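Local atomic coordinates of L-asparaginase I (Vibrio cholerae, PDB entry 2OCD), a protein that probably catalyses the hydrolysis of L-asparagine to L-aspartate and ammonium, working as a homotetramer. Residues 206-211 / 313-318; 7-12 / 85-90; 101-106 / 332-337. All blocks are in the same frame, centred on the assembly; numbering follows the deposited sequence.

Overall arrangement
The three contacts follow a path from the heart of the N-terminal sheet to the C-terminal part of the chain. Contact 2 pairs two central parallel strands and lies closest to the predicted active site: Gly90 is about 4 Å from Ser60, about 5 Å from Thr91 and about 4 Å from an acetate probably from the crystallisation liquor. Ile87 of contact 2 packs on Leu101 of contact 3, the CD1 atoms 3.9 Å apart. Contacts 3 and 1 are 15 Å apart between centres, and Asn206 N probably donates to Met104 O at 2.8 Å. Contacts 1 and 2 do not touch. Contacts 1 and 3 lie away from the predicted sites.

Contact 1 of 3, residues 206-211 / 313-318; sequences NPITPQ and LLSQNL
Asn206 comes into this contact through its CB, which lies 3.8 Å from Gln316 OE1, while its own amide oxygen is engaged by Lys204. At Pro207 the neighbour is again Gln316: its chain, bent at chi2 (79°), brings OE1 beside CD of the Pro207 ring, the two side chains slanting past each other. As deposited, Gln316 OE1 faces Pro207 O at 2.9 Å. Two acceptors so close make the assignment of the amide oxygen and nitrogen doubtful, because the opposite assignment would set an N-H against the carbonyl. Ile208 turns its side chain away from 313-318 and onto Trp68 and Met104, leaving its backbone and CG1 near Ser315 OG.

The principle illustrated here is the crossing between two alpha/beta domains, the fold of this asparaginase family. Segment 206-211 runs from short strand 204-205 to strand 213-217, an outer strand of the C-terminal parallel sheet, and on the way it is bound to the C-terminal end of helix 303-315.

Thr209 supplies two of the three hydrogen bonds across the contact. Its backbone N gives Ser315 OG a short bond of 3.0 Å, nearly straight at 163°; its hydroxyl, OG1, reaches the same oxygen at 3.2 Å. Ser315 OG in turn bonds to His311 O one helical turn back, which fixes the rotation of the hydroxyl. Gln211 NE2 adds a longer bond to Ser315 OG at 3.3 Å, tilted 22° from the amide plane, so three donors must share one oxygen; NE2 is itself divided, with a weak bond to Thr209 O. The bend of Gln211 at chi2 also lays its CD 3.8 Å from Leu314 CB, while OE1 is held by Asn236.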
ATOM      1  N   ASN B 206     -38.416   0.700 -12.468  1.00 23.89           N
ATOM      2  CA  ASN B 206     -39.057   2.013 -12.326  1.00 23.92           C
ATOM      3  C   ASN B 206     -38.459   3.003 -13.349  1.00 23.74           C
ATOM      4  O   ASN B 206     -37.262   3.056 -13.503  1.00 24.50           O
ATOM      5  CB  ASN B 206     -38.845   2.558 -10.892  1.00 24.37           C
ATOM      6  CG  ASN B 206     -39.693   1.806  -9.786  1.00 26.75           C
ATOM      7  OD1 ASN B 206     -40.870   1.406  -9.976  1.00 24.60           O
ATOM      8  ND2 ASN B 206     -39.078   1.671  -8.605  1.00 31.28           N
ATOM      9  N   PRO B 207     -39.277   3.843 -13.983  1.00 23.30           N
ATOM     10  CA  PRO B 207     -38.799   4.713 -15.061  1.00 22.99           C
ATOM     11  C   PRO B 207     -37.891   5.837 -14.617  1.00 22.83           C
ATOM     12  O   PRO B 207     -37.904   6.243 -13.443  1.00 23.02           O
ATOM     13  CB  PRO B 207     -40.068   5.346 -15.601  1.00 22.14           C
ATOM     14  CG  PRO B 207     -40.941   5.424 -14.434  1.00 24.08           C
ATOM     15  CD  PRO B 207     -40.678   4.133 -13.648  1.00 23.63           C
ATOM     16  N   ILE B 208     -37.124   6.341 -15.584  1.00 22.73           N
ATOM     17  CA  ILE B 208     -36.191   7.440 -15.378  1.00 22.43           C
ATOM     18  C   ILE B 208     -36.139   8.277 -16.653  1.00 21.97           C
ATOM     19  O   ILE B 208     -36.153   7.723 -17.771  1.00 21.77           O
ATOM     20  CB  ILE B 208     -34.827   6.876 -15.054  1.00 22.50           C
ATOM     21  CG1 ILE B 208     -33.928   7.891 -14.346  1.00 23.12           C
ATOM     22  CG2 ILE B 208     -34.229   6.278 -16.318  1.00 24.28           C
ATOM     23  CD1 ILE B 208     -32.965   7.182 -13.217  1.00 22.90           C
ATOM     24  N   THR B 209     -36.147   9.601 -16.452  1.00 21.61           N
ATOM     25  CA  THR B 209     -36.087  10.615 -17.501  1.00 20.93           C
ATOM     26  C   THR B 209     -35.164  11.764 -17.031  1.00 20.49           C
ATOM     27  O   THR B 209     -35.034  11.970 -15.814  1.00 20.53           O
ATOM     28  CB  THR B 209     -37.444  11.284 -17.719  1.00 21.07           C
ATOM     29  OG1 THR B 209     -37.775  11.971 -16.522  1.00 21.68           O
ATOM     30  CG2 THR B 209     -38.563  10.300 -18.066  1.00 20.52           C
ATOM     31  N   PRO B 210     -34.591  12.555 -17.991  1.00 19.29           N
ATOM     32  CA  PRO B 210     -33.611  13.595 -17.706  1.00 18.75           C
ATOM     33  C   PRO B 210     -34.176  14.664 -16.828  1.00 17.78           C
ATOM     34  O   PRO B 210     -35.328  15.005 -16.971  1.00 18.33           O
ATOM     35  CB  PRO B 210     -33.319  14.204 -19.084  1.00 18.67           C
ATOM     36  CG  PRO B 210     -33.727  13.160 -20.076  1.00 17.99           C
ATOM     37  CD  PRO B 210     -34.901  12.503 -19.436  1.00 19.02           C
ATOM     38  N   GLN B 211     -33.356  15.213 -15.957  1.00 16.73           N
ATOM     39  CA  GLN B 211     -33.797  16.218 -15.024  1.00 16.00           C
ATOM     40  C   GLN B 211     -32.770  17.307 -15.044  1.00 15.23           C
ATOM     41  O   GLN B 211     -31.576  17.014 -15.090  1.00 14.84           O
ATOM     42  CB  GLN B 211     -33.885  15.670 -13.602  1.00 15.90           C
ATOM     43  CG  GLN B 211     -34.821  14.487 -13.438  1.00 17.77           C
ATOM     44  CD  GLN B 211     -36.291  14.868 -13.581  1.00 19.09           C
ATOM     45  OE1 GLN B 211     -36.689  16.026 -13.289  1.00 19.56           O
ATOM     46  NE2 GLN B 211     -37.103  13.918 -14.053  1.00 14.10           N
ATOM     47  N   LEU B 313     -35.901   9.629  -8.165  1.00 14.86           N
ATOM     48  CA  LEU B 313     -37.016  10.190  -7.397  1.00 15.61           C
ATOM     49  C   LEU B 313     -37.779  11.309  -8.105  1.00 17.01           C
ATOM     50  O   LEU B 313     -39.031  11.360  -8.076  1.00 17.25           O
ATOM     51  CB  LEU B 313     -36.537  10.731  -6.050  1.00 15.23           C
ATOM     52  CG  LEU B 313     -36.057   9.694  -5.038  1.00 13.20           C
ATOM     53  CD1 LEU B 313     -35.236  10.442  -4.017  1.00 10.10           C
ATOM     54  CD2 LEU B 313     -37.220   8.871  -4.361  1.00 10.27           C
ATOM     55  N   LEU B 314     -37.046  12.215  -8.736  1.00 17.96           N
ATOM     56  CA  LEU B 314     -37.702  13.311  -9.417  1.00 18.85           C
ATOM     57  C   LEU B 314     -38.485  12.794 -10.631  1.00 19.63           C
ATOM     58  O   LEU B 314     -39.322  13.535 -11.166  1.00 19.58           O
ATOM     59  CB  LEU B 314     -36.678  14.370  -9.850  1.00 19.37           C
ATOM     60  CG  LEU B 314     -36.101  15.245  -8.732  1.00 18.72           C
ATOM     61  CD1 LEU B 314     -34.745  15.843  -9.164  1.00 20.47           C
ATOM     62  CD2 LEU B 314     -37.084  16.374  -8.309  1.00 16.12           C
ATOM     63  N   SER B 315     -38.207  11.549 -11.072  1.00 19.90           N
ATOM     64  CA  SER B 315     -38.864  10.947 -12.282  1.00 20.32           C
ATOM     65  C   SER B 315     -40.111  10.165 -11.938  1.00 20.86           C
ATOM     66  O   SER B 315     -40.874   9.829 -12.797  1.00 21.40           O
ATOM     67  CB  SER B 315     -37.918   9.988 -13.056  1.00 20.25           C
ATOM     68  OG  SER B 315     -36.862  10.649 -13.753  1.00 20.18           O
ATOM     69  N   GLN B 316     -40.289   9.816 -10.687  1.00 22.72           N
ATOM     70  CA  GLN B 316     -41.562   9.267 -10.241  1.00 24.55           C
ATOM     71  C   GLN B 316     -42.446  10.454 -10.018  1.00 25.15           C
ATOM     72  O   GLN B 316     -41.987  11.586 -10.086  1.00 27.18           O
ATOM     73  CB  GLN B 316     -41.379   8.425  -8.971  1.00 24.95           C
ATOM     74  CG  GLN B 316     -40.987   6.951  -9.332  1.00 26.50           C
ATOM     75  CD  GLN B 316     -39.542   6.803  -9.691  1.00 27.70           C
ATOM     76  OE1 GLN B 316     -39.151   6.356 -10.799  1.00 24.11           O
ATOM     77  NE2 GLN B 316     -38.705   7.188  -8.733  1.00 31.17           N
ATOM     78  N   ASN B 317     -43.714  10.270  -9.779  1.00 25.52           N
ATOM     79  CA  ASN B 317     -44.537  11.471  -9.616  1.00 25.89           C
ATOM     80  C   ASN B 317     -44.848  11.696  -8.150  1.00 24.59           C
ATOM     81  O   ASN B 317     -46.005  11.657  -7.702  1.00 25.48           O
ATOM     82  CB  ASN B 317     -45.747  11.496 -10.569  1.00 26.76           C
ATOM     83  CG  ASN B 317     -45.338  11.950 -11.993  1.00 30.21           C
ATOM     84  OD1 ASN B 317     -44.895  11.133 -12.832  1.00 33.47           O
ATOM     85  ND2 ASN B 317     -45.424  13.264 -12.241  1.00 33.01           N
ATOM     86  N   LEU B 318     -43.749  11.980  -7.449  1.00 22.20           N
ATOM     87  CA  LEU B 318     -43.704  12.226  -6.042  1.00 19.80           C
ATOM     88  C   LEU B 318     -43.780  13.736  -5.762  1.00 19.29           C
ATOM     89  O   LEU B 318     -43.439  14.557  -6.610  1.00 18.84           O
ATOM     90  CB  LEU B 318     -42.392  11.684  -5.486  1.00 19.34           C
ATOM     91  CG  LEU B 318     -42.172  10.196  -5.669  1.00 18.58           C
ATOM     92  CD1 LEU B 318     -40.788   9.742  -5.198  1.00 13.01           C
ATOM     93  CD2 LEU B 318     -43.289   9.462  -4.948  1.00 18.35           C
TER

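Contact 2 of 3, residues 7-12 / 85-90; sequences YIAYTG and FVILHG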
ATOM      1  N   TYR B   7     -26.743 -13.612 -19.018  1.00 14.88           N
ATOM      2  CA  TYR B   7     -27.035 -12.834 -20.176  1.00 15.29           C
ATOM      3  C   TYR B   7     -26.024 -11.685 -20.195  1.00 16.11           C
ATOM      4  O   TYR B   7     -25.903 -10.968 -19.196  1.00 15.49           O
ATOM      5  CB  TYR B   7     -28.449 -12.309 -20.054  1.00 15.74           C
ATOM      6  CG  TYR B   7     -28.852 -11.290 -21.064  1.00 15.01           C
ATOM      7  CD1 TYR B   7     -29.379 -11.680 -22.282  1.00 17.30           C
ATOM      8  CD2 TYR B   7     -28.766  -9.940 -20.782  1.00 15.31           C
ATOM      9  CE1 TYR B   7     -29.779 -10.748 -23.214  1.00 18.30           C
ATOM     10  CE2 TYR B   7     -29.169  -8.994 -21.691  1.00 16.36           C
ATOM     11  CZ  TYR B   7     -29.672  -9.395 -22.909  1.00 17.58           C
ATOM     12  OH  TYR B   7     -30.088  -8.472 -23.825  1.00 16.84           O
ATOM     13  N   ILE B   8     -25.287 -11.548 -21.318  1.00 15.59           N
ATOM     14  CA  ILE B   8     -24.368 -10.467 -21.499  1.00 15.12           C
ATOM     15  C   ILE B   8     -24.940  -9.484 -22.452  1.00 15.40           C
ATOM     16  O   ILE B   8     -25.278  -9.831 -23.594  1.00 15.91           O
ATOM     17  CB  ILE B   8     -23.109 -10.910 -22.136  1.00 15.43           C
ATOM     18  CG1 ILE B   8     -22.480 -12.048 -21.338  1.00 16.32           C
ATOM     19  CG2 ILE B   8     -22.159  -9.738 -22.232  1.00 16.07           C
ATOM     20  CD1 ILE B   8     -21.344 -12.703 -22.116  1.00 14.49           C
ATOM     21  N   ALA B   9     -25.058  -8.250 -21.978  1.00 15.21           N
ATOM     22  CA  ALA B   9     -25.544  -7.145 -22.773  1.00 14.85           C
ATOM     23  C   ALA B   9     -24.321  -6.294 -23.170  1.00 15.19           C
ATOM     24  O   ALA B   9     -23.715  -5.632 -22.306  1.00 15.06           O
ATOM     25  CB  ALA B   9     -26.513  -6.335 -21.935  1.00 13.60           C
ATOM     26  N   TYR B  10     -23.915  -6.353 -24.444  1.00 15.13           N
ATOM     27  CA  TYR B  10     -22.764  -5.532 -24.931  1.00 14.78           C
ATOM     28  C   TYR B  10     -23.354  -4.256 -25.387  1.00 14.69           C
ATOM     29  O   TYR B  10     -23.836  -4.167 -26.507  1.00 15.26           O
ATOM     30  CB  TYR B  10     -21.966  -6.194 -26.078  1.00 14.70           C
ATOM     31  CG  TYR B  10     -20.878  -5.333 -26.666  1.00 14.27           C
ATOM     32  CD1 TYR B  10     -20.065  -4.545 -25.851  1.00 18.07           C
ATOM     33  CD2 TYR B  10     -20.634  -5.312 -28.020  1.00 13.96           C
ATOM     34  CE1 TYR B  10     -19.051  -3.747 -26.373  1.00 14.72           C
ATOM     35  CE2 TYR B  10     -19.624  -4.515 -28.564  1.00 13.83           C
ATOM     36  CZ  TYR B  10     -18.834  -3.741 -27.742  1.00 15.71           C
ATOM     37  OH  TYR B  10     -17.844  -2.898 -28.271  1.00 15.66           O
ATOM     38  N   THR B  11     -23.348  -3.277 -24.499  1.00 14.40           N
ATOM     39  CA  THR B  11     -23.999  -2.010 -24.742  1.00 14.74           C
ATOM     40  C   THR B  11     -23.088  -1.081 -25.544  1.00 15.03           C
ATOM     41  O   THR B  11     -23.553  -0.208 -26.285  1.00 15.29           O
ATOM     42  CB  THR B  11     -24.350  -1.368 -23.427  1.00 14.19           C
ATOM     43  OG1 THR B  11     -23.156  -0.920 -22.786  1.00 15.08           O
ATOM     44  CG2 THR B  11     -25.046  -2.390 -22.517  1.00 14.80           C
ATOM     45  N   GLY B  12     -21.788  -1.298 -25.400  1.00 15.25           N
ATOM     46  CA  GLY B  12     -20.763  -0.416 -25.968  1.00 15.35           C
ATOM     47  C   GLY B  12     -19.426  -0.504 -25.223  1.00 15.18           C
ATOM     48  O   GLY B  12     -19.250  -1.270 -24.244  1.00 14.92           O
ATOM     49  N   PHE B  85     -26.757 -11.337 -14.865  1.00 14.19           N
ATOM     50  CA  PHE B  85     -26.584 -10.400 -15.973  1.00 14.24           C
ATOM     51  C   PHE B  85     -25.298  -9.672 -15.854  1.00 13.22           C
ATOM     52  O   PHE B  85     -24.985  -9.216 -14.767  1.00 14.01           O
ATOM     53  CB  PHE B  85     -27.721  -9.401 -15.944  1.00 14.78           C
ATOM     54  CG  PHE B  85     -29.064 -10.063 -15.919  1.00 16.41           C
ATOM     55  CD1 PHE B  85     -29.691 -10.400 -17.096  1.00 14.84           C
ATOM     56  CD2 PHE B  85     -29.657 -10.411 -14.711  1.00 16.51           C
ATOM     57  CE1 PHE B  85     -30.864 -11.023 -17.077  1.00 16.32           C
ATOM     58  CE2 PHE B  85     -30.826 -11.056 -14.694  1.00 15.10           C
ATOM     59  CZ  PHE B  85     -31.441 -11.368 -15.883  1.00 15.59           C
ATOM     60  N   VAL B  86     -24.567  -9.569 -16.965  1.00 12.50           N
ATOM     61  CA  VAL B  86     -23.357  -8.757 -17.087  1.00 11.54           C
ATOM     62  C   VAL B  86     -23.538  -7.715 -18.157  1.00 12.15           C
ATOM     63  O   VAL B  86     -23.830  -8.038 -19.290  1.00 11.96           O
ATOM     64  CB  VAL B  86     -22.123  -9.596 -17.504  1.00 11.42           C
ATOM     65  CG1 VAL B  86     -20.865  -8.686 -17.709  1.00 10.44           C
ATOM     66  CG2 VAL B  86     -21.836 -10.665 -16.458  1.00  9.68           C
ATOM     67  N   ILE B  87     -23.324  -6.455 -17.804  1.00 12.47           N
ATOM     68  CA  ILE B  87     -23.503  -5.366 -18.737  1.00 11.97           C
ATOM     69  C   ILE B  87     -22.106  -4.870 -19.089  1.00 12.50           C
ATOM     70  O   ILE B  87     -21.406  -4.290 -18.239  1.00 12.23           O
ATOM     71  CB  ILE B  87     -24.355  -4.241 -18.107  1.00 11.81           C
ATOM     72  CG1 ILE B  87     -25.804  -4.694 -17.919  1.00 12.20           C
ATOM     73  CG2 ILE B  87     -24.352  -2.969 -18.953  1.00 12.41           C
ATOM     74  CD1 ILE B  87     -26.562  -3.949 -16.763  1.00  9.89           C
ATOM     75  N   LEU B  88     -21.705  -5.112 -20.337  1.00 12.47           N
ATOM     76  CA  LEU B  88     -20.474  -4.506 -20.910  1.00 12.49           C
ATOM     77  C   LEU B  88     -20.746  -3.109 -21.381  1.00 11.22           C
ATOM     78  O   LEU B  88     -21.719  -2.857 -22.023  1.00 11.82           O
ATOM     79  CB  LEU B  88     -19.893  -5.324 -22.070  1.00 12.73           C
ATOM     80  CG  LEU B  88     -19.524  -6.757 -21.693  1.00 13.14           C
ATOM     81  CD1 LEU B  88     -18.913  -7.480 -22.935  1.00 10.71           C
ATOM     82  CD2 LEU B  88     -18.578  -6.752 -20.377  1.00 10.74           C
ATOM     83  N   HIS B  89     -19.841  -2.214 -21.053  1.00 11.36           N
ATOM     84  CA  HIS B  89     -20.082  -0.767 -21.023  1.00 11.09           C
ATOM     85  C   HIS B  89     -18.728  -0.059 -21.150  1.00 10.57           C
ATOM     86  O   HIS B  89     -17.732  -0.576 -20.727  1.00  9.75           O
ATOM     87  CB  HIS B  89     -20.730  -0.428 -19.684  1.00 11.32           C
ATOM     88  CG  HIS B  89     -21.330   0.939 -19.611  1.00 12.46           C
ATOM     89  ND1 HIS B  89     -20.580   2.095 -19.690  1.00 12.76           N
ATOM     90  CD2 HIS B  89     -22.612   1.334 -19.422  1.00 12.65           C
ATOM     91  CE1 HIS B  89     -21.377   3.139 -19.558  1.00 10.60           C
ATOM     92  NE2 HIS B  89     -22.611   2.701 -19.385  1.00 12.64           N
ATOM     93  N   GLY B  90     -18.684   1.102 -21.779  1.00 11.07           N
ATOM     94  CA  GLY B  90     -17.487   1.893 -21.782  1.00 10.95           C
ATOM     95  C   GLY B  90     -17.274   2.500 -20.403  1.00 11.49           C
ATOM     96  O   GLY B  90     -18.239   2.772 -19.687  1.00 10.53           O
TER
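Tyr7 and Phe85 open the pairing of two neighbouring parallel strands, 5-12 and 84-88, in the N-terminal alpha/beta domain, whose sheet begins in the flavodoxin-like order 2-1-3-4-5 and so puts the first strand of the chain between the second and third. The Tyr7 ring is turned so that CD2 meets the edge of the Phe85 ring in its plane, 3.8 Å from CD1. With Ala9 and Ile87 these two rings share the side of the sheet covered by helix 65-78.

On the opposite side, facing helix 127-141, Leu88 fills the angle between two residues of the other strand. Its CG packs diagonally on Ile8 CG2 at 4.0 Å, and its CB sits at the edge of the Tyr10 ring, 3.9 Å from CD1; the Leu88 and Tyr10 side chains cross at about a right angle. The Tyr10 hydroxyl continues to Gly13 O, next to the predicted nucleophile Thr14.

A ladder holds the side chains in register: Val86 N donates to Tyr7 O and Ala9 N to Val86 O, both at 3.0 Å, and Leu88 N to Ala9 O at 2.9 Å, more bent at 139°. Toward the predicted active-site loops Thr11 takes over. Its CG2 touches Ile87 CG2, while chi1 of 71° turns OG1 to Leu88 O; at 2.5 Å this is shorter than a normal hydrogen bond, and its exact geometry is doubtful. Thr11 N reaches that same Leu88 O at 3.0 Å (155°).

Contact 3 of 3, residues 101-106 / 332-337; sequences LSFMFE and RGEMTL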
ATOM      1  N   LEU B 101     -28.995   2.477 -12.470  1.00 11.28           N
ATOM      2  CA  LEU B 101     -29.670   1.199 -12.454  1.00 11.37           C
ATOM      3  C   LEU B 101     -29.937   0.701 -11.040  1.00 11.95           C
ATOM      4  O   LEU B 101     -30.917  -0.040 -10.844  1.00 13.16           O
ATOM      5  CB  LEU B 101     -28.881   0.124 -13.214  1.00 11.72           C
ATOM      6  CG  LEU B 101     -28.690   0.405 -14.726  1.00 13.51           C
ATOM      7  CD1 LEU B 101     -27.661  -0.523 -15.357  1.00  9.00           C
ATOM      8  CD2 LEU B 101     -30.056   0.371 -15.507  1.00 11.45           C
ATOM      9  N   SER B 102     -29.069   1.039 -10.070  1.00 11.54           N
ATOM     10  CA  SER B 102     -29.284   0.581  -8.708  1.00 10.81           C
ATOM     11  C   SER B 102     -30.626   1.102  -8.215  1.00 10.85           C
ATOM     12  O   SER B 102     -31.391   0.330  -7.626  1.00  9.56           O
ATOM     13  CB  SER B 102     -28.170   0.970  -7.758  1.00 10.61           C
ATOM     14  OG  SER B 102     -28.247   2.316  -7.371  1.00  8.59           O
ATOM     15  N   PHE B 103     -30.943   2.366  -8.505  1.00 10.92           N
ATOM     16  CA  PHE B 103     -32.245   2.924  -8.077  1.00 11.67           C
ATOM     17  C   PHE B 103     -33.434   2.476  -8.933  1.00 14.23           C
ATOM     18  O   PHE B 103     -34.520   2.208  -8.386  1.00 14.33           O
ATOM     19  CB  PHE B 103     -32.182   4.432  -7.952  1.00 10.22           C
ATOM     20  CG  PHE B 103     -31.178   4.842  -6.983  1.00 10.29           C
ATOM     21  CD1 PHE B 103     -31.406   4.628  -5.635  1.00  7.41           C
ATOM     22  CD2 PHE B 103     -29.934   5.312  -7.404  1.00 11.24           C
ATOM     23  CE1 PHE B 103     -30.485   4.949  -4.709  1.00  9.44           C
ATOM     24  CE2 PHE B 103     -28.977   5.642  -6.478  1.00 11.11           C
ATOM     25  CZ  PHE B 103     -29.243   5.444  -5.105  1.00 10.81           C
HETATM   26  N   MSE B 104     -33.208   2.351 -10.243  1.00 15.95           N
HETATM   27  CA  MSE B 104     -34.239   1.922 -11.148  1.00 18.53           C
HETATM   28  C   MSE B 104     -34.776   0.546 -10.869  1.00 18.14           C
HETATM   29  O   MSE B 104     -35.953   0.297 -11.127  1.00 18.21           O
HETATM   30  CB  MSE B 104     -33.723   1.957 -12.578  1.00 18.89           C
HETATM   31  CG  MSE B 104     -33.588   3.381 -13.085  1.00 22.36           C
HETATM   32 SE   MSE B 104     -32.782   3.540 -14.839  0.80 26.60          SE
HETATM   33  CE  MSE B 104     -34.341   2.962 -15.854  1.00 21.40           C
ATOM     34  N   PHE B 105     -33.918  -0.355 -10.396  1.00 18.13           N
ATOM     35  CA  PHE B 105     -34.338  -1.709 -10.106  1.00 17.65           C
ATOM     36  C   PHE B 105     -34.820  -1.765  -8.682  1.00 18.30           C
ATOM     37  O   PHE B 105     -34.161  -1.315  -7.771  1.00 18.17           O
ATOM     38  CB  PHE B 105     -33.222  -2.741 -10.262  1.00 16.83           C
ATOM     39  CG  PHE B 105     -32.696  -2.893 -11.659  1.00 16.11           C
ATOM     40  CD1 PHE B 105     -33.532  -2.862 -12.756  1.00 15.24           C
ATOM     41  CD2 PHE B 105     -31.359  -3.149 -11.867  1.00 14.57           C
ATOM     42  CE1 PHE B 105     -33.029  -3.011 -14.018  1.00 12.84           C
ATOM     43  CE2 PHE B 105     -30.869  -3.314 -13.127  1.00 14.57           C
ATOM     44  CZ  PHE B 105     -31.699  -3.236 -14.198  1.00 14.45           C
ATOM     45  N   GLU B 106     -35.955  -2.407  -8.509  1.00 19.28           N
ATOM     46  CA  GLU B 106     -36.610  -2.508  -7.243  1.00 20.52           C
ATOM     47  C   GLU B 106     -36.846  -4.000  -6.948  1.00 20.01           C
ATOM     48  O   GLU B 106     -37.408  -4.721  -7.769  1.00 20.36           O
ATOM     49  CB  GLU B 106     -37.883  -1.680  -7.335  1.00 20.05           C
ATOM     50  CG  GLU B 106     -39.025  -2.121  -6.492  1.00 23.18           C
ATOM     51  CD  GLU B 106     -39.893  -0.922  -6.096  1.00 25.31           C
ATOM     52  OE1 GLU B 106     -39.384  -0.096  -5.283  1.00 31.71           O
ATOM     53  OE2 GLU B 106     -41.048  -0.803  -6.596  1.00 29.27           O
ATOM     54  N   ARG B 332     -30.621   1.782  -1.386  1.00 12.16           N
ATOM     55  CA  ARG B 332     -29.895   0.680  -2.019  1.00 12.74           C
ATOM     56  C   ARG B 332     -28.435   0.604  -1.608  1.00 13.09           C
ATOM     57  O   ARG B 332     -27.558   0.242  -2.418  1.00 11.85           O
ATOM     58  CB  ARG B 332     -29.957   0.743  -3.547  1.00 13.15           C
ATOM     59  CG  ARG B 332     -31.337   0.937  -4.170  1.00 13.76           C
ATOM     60  CD  ARG B 332     -32.171  -0.338  -4.393  1.00 14.37           C
ATOM     61  NE  ARG B 332     -33.322   0.029  -5.225  1.00 15.21           N
ATOM     62  CZ  ARG B 332     -34.422   0.634  -4.766  1.00 18.09           C
ATOM     63  NH1 ARG B 332     -34.558   0.889  -3.467  1.00 18.24           N
ATOM     64  NH2 ARG B 332     -35.387   0.999  -5.603  1.00 18.83           N
ATOM     65  N   GLY B 333     -28.194   0.906  -0.327  1.00 13.87           N
ATOM     66  CA  GLY B 333     -26.855   0.803   0.271  1.00 13.89           C
ATOM     67  C   GLY B 333     -25.881   1.871  -0.233  1.00 13.76           C
ATOM     68  O   GLY B 333     -24.681   1.737  -0.026  1.00 12.52           O
ATOM     69  N   GLU B 334     -26.403   2.927  -0.859  1.00 14.27           N
ATOM     70  CA  GLU B 334     -25.584   4.015  -1.488  1.00 15.45           C
ATOM     71  C   GLU B 334     -24.907   4.961  -0.507  1.00 16.96           C
ATOM     72  O   GLU B 334     -24.077   5.815  -0.905  1.00 15.94           O
ATOM     73  CB  GLU B 334     -26.433   4.891  -2.438  1.00 15.67           C
ATOM     74  CG  GLU B 334     -27.487   5.747  -1.755  1.00 14.25           C
ATOM     75  CD  GLU B 334     -28.855   5.032  -1.486  1.00 16.15           C
ATOM     76  OE1 GLU B 334     -29.008   3.808  -1.717  1.00 17.57           O
ATOM     77  OE2 GLU B 334     -29.809   5.714  -1.012  1.00 16.99           O
HETATM   78  N   MSE B 335     -25.284   4.836   0.760  1.00 18.49           N
HETATM   79  CA  MSE B 335     -24.805   5.736   1.766  1.00 21.25           C
HETATM   80  C   MSE B 335     -25.117   5.163   3.109  1.00 21.07           C
HETATM   81  O   MSE B 335     -25.925   4.276   3.232  1.00 21.49           O
HETATM   82  CB  MSE B 335     -25.491   7.099   1.642  1.00 21.37           C
HETATM   83  CG  MSE B 335     -26.893   7.086   2.129  1.00 23.05           C
HETATM   84 SE   MSE B 335     -27.907   8.694   1.729  0.80 29.41          SE
HETATM   85  CE  MSE B 335     -29.557   8.155   2.580  1.00 24.34           C
ATOM     86  N   THR B 336     -24.507   5.740   4.120  1.00 22.07           N
ATOM     87  CA  THR B 336     -24.714   5.333   5.479  1.00 23.18           C
ATOM     88  C   THR B 336     -25.078   6.562   6.340  1.00 23.43           C
ATOM     89  O   THR B 336     -24.464   7.631   6.214  1.00 23.13           O
ATOM     90  CB  THR B 336     -23.471   4.587   5.975  1.00 23.36           C
ATOM     91  OG1 THR B 336     -23.719   4.056   7.251  1.00 22.71           O
ATOM     92  CG2 THR B 336     -22.250   5.513   6.073  1.00 24.01           C
ATOM     93  N   LEU B 337     -26.142   6.362   7.121  1.00 24.50           N
ATOM     94  CA  LEU B 337     -26.713   7.219   8.202  1.00 25.82           C
ATOM     95  C   LEU B 337     -28.175   7.671   7.911  1.00 27.23           C
ATOM     96  O   LEU B 337     -29.114   6.869   8.068  1.00 27.70           O
ATOM     97  CB  LEU B 337     -25.788   8.359   8.670  1.00 26.22           C
ATOM     98  CG  LEU B 337     -24.794   7.942   9.765  1.00 27.73           C
ATOM     99  CD1 LEU B 337     -25.439   7.979  11.205  1.00 29.63           C
ATOM    100  CD2 LEU B 337     -24.157   6.550   9.505  1.00 27.41           C
ATOM    101  OXT LEU B 337     -28.526   8.797   7.491  1.00 28.73           O
TER
HETATM  102  O   HOH W   1     -37.571   1.796  -3.409  1.00 33.01           O
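Phe103 presents the edge of its ring to Glu334, whose CG lies in the ring plane 3.8 Å from CZ, with ring and carboxylate planes 75° apart. One face of the ring carries Ser102 OG, offset toward the rim; that hydroxyl is itself bonded to Ser99 O and Asn159 ND2. The second flat group, the guanidinium of Arg332, has a water in its plane at one edge. Phe105 O also comes in at the edge, though tilted 25° from the plane.

This is a worked example of a C-terminal tail that meets the end of a helix through an arginine side chain. Segment 332-337 follows helix 320-327 and reaches back to the last turn of helix 94-104 in the N-terminal part of the fold. Because the Arg332 chain bends at chi2 (-85°), its aliphatic part passes the Phe103 ring, CG 4.0 Å from CD1, before NE enters among the carbonyls. NE donates to Phe105 O at 3.0 Å and weakly to Ser102 O; NH2 adds weak bonds to Phe103 O and Phe105 O. Arg332 N bonds to the syn lone pair of Glu334 OE1 at 2.6 Å, while Glu334 OE2 forms a salt bridge with Lys309.

Glu106 and Arg332 form no direct salt bridge: the water donates to Glu106 OE1 at 3.2 Å and accepts from Arg332 NH1, and Glu106 OE2 pairs with Lys204. The guanidinium thus draws together Phe105 O, just beyond the helix, and, weakly, carbonyls of its last turn; the helix dipole and Glu106 may add a secondary attraction.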